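Local coordinates for protein putative glycoside hydrolase (Parabacteroides distasonis ATCC 8503, PDB 3GYC) that probably hydrolyses glycosidic bonds in carbohydrates, as a putative cellulase-like glycoside hydrolase with a TIM-barrel fold, at residues A[110-116]-A[154-160]. Sequence-based numbering, arbitrary orientation.
Sequences VGLSSWY and LYVDLCN. With EDO (1,2-ethanediol), chain F.
L112 and V156 pair in register where two neighbouring parallel strands of a TIM barrel meet. Strands 109-113 and 153-157 are linked through helix 130-146 as a beta-alpha-beta unit. The axes of 110-113 and 154-157 approach to 4.7 Å and run 6° from parallel.

Backbone bonds join the strands. L154 N donates to V110 O, L112 N to Y155 O at 3.0 Å, and D157 N to L112 O at 2.8 Å. Beyond the strand ends, N160 N donates to S114 O.

Polar side chains continue the contact. S113 OG donates to D157 OD2 at 2.7 Å, from above the carboxylate plane. D157 OD2 also bonds S211. D157 OD1 accepts from C159 N, an Asx turn. S114 OG likewise accepts from Y116 N, an ST turn, and bonds D57. Y116 OH donates to L158 O at 2.5 Å, with that oxygen in the plane of the tyrosine ring, and accepts from W137 NE1.

Three aromatic rings pack across the contact. G111 CA sits over the centre of the Y155 ring, 3.9 Å from its centroid, a CH-pi contact. C159 SG meets the Y116 ring obliquely, 3.7 Å from Y116 CE2. N160 CB lies over the five-membered ring of W115. With N160 CG anti to its backbone N (chi1 174°), the amide stacks on the indole, planes 23° apart. R55 bonds N160 OD1 and probably helps fix the amide's rotation.

The whole contact is buried. Its loop part, S114-Y116 with L158-N160, follows the C-terminal strand ends, where TIM-barrel enzymes carry their active sites. There a water accepts from W115 NE1 at 2.7 Å, in the indole plane, and weakly from N160 ND2.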
loop_
_atom_site.group_PDB
_atom_site.type_symbol
_atom_site.label_atom_id
_atom_site.label_comp_id
_atom_site.label_asym_id
_atom_site.label_seq_id
_atom_site.Cartn_x
_atom_site.Cartn_y
_atom_site.Cartn_z
ATOM N N VAL A 110 -11.106 4.024 -3.846
ATOM C CA VAL A 110 -10.416 3.358 -2.734
ATOM C C VAL A 110 -9.973 1.931 -3.026
ATOM O O VAL A 110 -10.770 1.074 -3.375
ATOM C CB VAL A 110 -11.309 3.362 -1.443
ATOM C CG1 VAL A 110 -10.550 2.709 -0.293
ATOM C CG2 VAL A 110 -11.730 4.822 -1.128
ATOM N N GLY A 111 -8.686 1.686 -2.850
ATOM C CA GLY A 111 -8.150 0.358 -2.932
ATOM C C GLY A 111 -8.181 -0.253 -1.535
ATOM O O GLY A 111 -7.743 0.379 -0.563
ATOM N N LEU A 112 -8.678 -1.489 -1.439
ATOM C CA LEU A 112 -8.710 -2.167 -0.155
ATOM C C LEU A 112 -7.554 -3.141 -0.047
ATOM O O LEU A 112 -7.183 -3.823 -1.021
ATOM C CB LEU A 112 -10.014 -2.935 0.005
ATOM C CG LEU A 112 -11.289 -2.119 -0.083
ATOM C CD1 LEU A 112 -12.488 -3.111 0.073
ATOM C CD2 LEU A 112 -11.346 -0.933 0.925
ATOM N N SER A 113 -6.999 -3.208 1.143
ATOM C CA SER A 113 -5.961 -4.157 1.476
ATOM C C SER A 113 -6.174 -4.526 2.942
ATOM O O SER A 113 -7.152 -4.091 3.565
ATOM C CB SER A 113 -4.578 -3.484 1.278
ATOM O OG SER A 113 -3.528 -4.424 1.391
ATOM N N SER A 114 -5.232 -5.274 3.509
ATOM C CA SER A 114 -5.213 -5.497 4.968
ATOM C C SER A 114 -3.836 -5.870 5.457
ATOM O O SER A 114 -3.068 -6.535 4.750
ATOM C CB SER A 114 -6.199 -6.576 5.428
ATOM O OG SER A 114 -6.377 -6.452 6.845
ATOM N N TRP A 115 -3.542 -5.392 6.655
ATOM C CA TRP A 115 -2.364 -5.733 7.434
ATOM C C TRP A 115 -2.763 -6.731 8.550
ATOM O O TRP A 115 -1.938 -7.093 9.382
ATOM C CB TRP A 115 -1.734 -4.475 8.031
ATOM C CG TRP A 115 -1.048 -3.601 7.058
ATOM C CD1 TRP A 115 0.301 -3.408 6.934
ATOM C CD2 TRP A 115 -1.671 -2.726 6.068
ATOM N NE1 TRP A 115 0.536 -2.446 5.944
ATOM C CE2 TRP A 115 -0.641 -2.050 5.392
ATOM C CE3 TRP A 115 -3.000 -2.468 5.698
ATOM C CZ2 TRP A 115 -0.889 -1.136 4.345
ATOM C CZ3 TRP A 115 -3.244 -1.572 4.692
ATOM C CH2 TRP A 115 -2.186 -0.928 4.004
ATOM N N TYR A 116 -4.035 -7.159 8.559
ATOM C CA TYR A 116 -4.560 -8.130 9.524
ATOM C C TYR A 116 -4.128 -7.804 10.971
ATOM O O TYR A 116 -3.427 -8.591 11.640
ATOM C CB TYR A 116 -4.141 -9.530 9.071
ATOM C CG TYR A 116 -4.762 -9.850 7.751
ATOM C CD1 TYR A 116 -6.075 -10.343 7.692
ATOM C CD2 TYR A 116 -4.072 -9.663 6.559
ATOM C CE1 TYR A 116 -6.687 -10.616 6.480
ATOM C CE2 TYR A 116 -4.679 -9.920 5.334
ATOM C CZ TYR A 116 -5.988 -10.396 5.301
ATOM O OH TYR A 116 -6.626 -10.670 4.109
ATOM N N LEU A 154 -11.625 0.480 -5.952
ATOM C CA LEU A 154 -10.782 0.453 -7.140
ATOM C C LEU A 154 -10.214 -0.943 -7.393
ATOM O O LEU A 154 -10.183 -1.434 -8.511
ATOM C CB LEU A 154 -9.652 1.446 -6.899
ATOM C CG LEU A 154 -8.726 1.801 -8.007
ATOM C CD1 LEU A 154 -9.539 2.446 -9.152
ATOM C CD2 LEU A 154 -7.639 2.739 -7.381
ATOM N N TYR A 155 -9.768 -1.569 -6.324
ATOM C CA TYR A 155 -9.194 -2.894 -6.380
ATOM C C TYR A 155 -9.229 -3.502 -5.001
ATOM O O TYR A 155 -9.421 -2.803 -4.017
ATOM C CB TYR A 155 -7.743 -2.873 -6.906
ATOM C CG TYR A 155 -6.700 -2.196 -6.029
ATOM C CD1 TYR A 155 -6.128 -2.879 -4.976
ATOM C CD2 TYR A 155 -6.269 -0.891 -6.264
ATOM C CE1 TYR A 155 -5.151 -2.290 -4.163
ATOM C CE2 TYR A 155 -5.311 -0.278 -5.426
ATOM C CZ TYR A 155 -4.746 -0.997 -4.404
ATOM O OH TYR A 155 -3.784 -0.495 -3.584
ATOM N N VAL A 156 -9.017 -4.823 -4.938
ATOM C CA VAL A 156 -8.982 -5.524 -3.675
ATOM C C VAL A 156 -7.718 -6.330 -3.642
ATOM O O VAL A 156 -7.521 -7.223 -4.479
ATOM C CB VAL A 156 -10.210 -6.458 -3.474
ATOM C CG1 VAL A 156 -10.077 -7.295 -2.153
ATOM C CG2 VAL A 156 -11.487 -5.636 -3.523
ATOM N N ASP A 157 -6.914 -6.056 -2.627
ATOM C CA ASP A 157 -5.631 -6.730 -2.351
ATOM C C ASP A 157 -5.836 -7.590 -1.115
ATOM O O ASP A 157 -6.142 -7.065 -0.039
ATOM C CB ASP A 157 -4.544 -5.660 -2.145
ATOM C CG ASP A 157 -3.264 -6.192 -1.477
ATOM O OD1 ASP A 157 -3.003 -7.433 -1.455
ATOM O OD2 ASP A 157 -2.518 -5.322 -0.948
ATOM N N LEU A 158 -5.619 -8.889 -1.239
ATOM C CA LEU A 158 -5.896 -9.800 -0.120
ATOM C C LEU A 158 -4.906 -9.764 1.002
ATOM O O LEU A 158 -5.195 -10.300 2.068
ATOM C CB LEU A 158 -6.133 -11.256 -0.595
ATOM C CG LEU A 158 -7.562 -11.518 -1.095
ATOM C CD1 LEU A 158 -7.875 -10.694 -2.307
ATOM C CD2 LEU A 158 -7.790 -13.013 -1.414
ATOM N N CYS A 159 -3.730 -9.179 0.785
ATOM C CA CYS A 159 -2.770 -9.042 1.866
ATOM C C CYS A 159 -1.577 -8.166 1.539
ATOM O O CYS A 159 -0.852 -8.448 0.576
ATOM C CB CYS A 159 -2.220 -10.426 2.243
ATOM S SG CYS A 159 -1.301 -10.329 3.775
ATOM N N ASN A 160 -1.374 -7.110 2.341
ATOM C CA ASN A 160 -0.188 -6.280 2.248
ATOM C C ASN A 160 1.084 -7.100 2.317
ATOM O O ASN A 160 1.261 -7.878 3.253
ATOM C CB ASN A 160 -0.145 -5.295 3.404
ATOM C CG ASN A 160 1.144 -4.493 3.440
ATOM O OD1 ASN A 160 1.348 -3.576 2.619
ATOM N ND2 ASN A 160 2.023 -4.816 4.406
HETATM C C1 EDO F . -0.394 -7.013 12.119
HETATM O O1 EDO F . -0.905 -5.793 11.532
HETATM C C2 EDO F . -0.150 -6.887 13.643
HETATM O O2 EDO F . -1.234 -6.241 14.355
HETATM O O HOH W 1 2.887 -2.083 4.745
#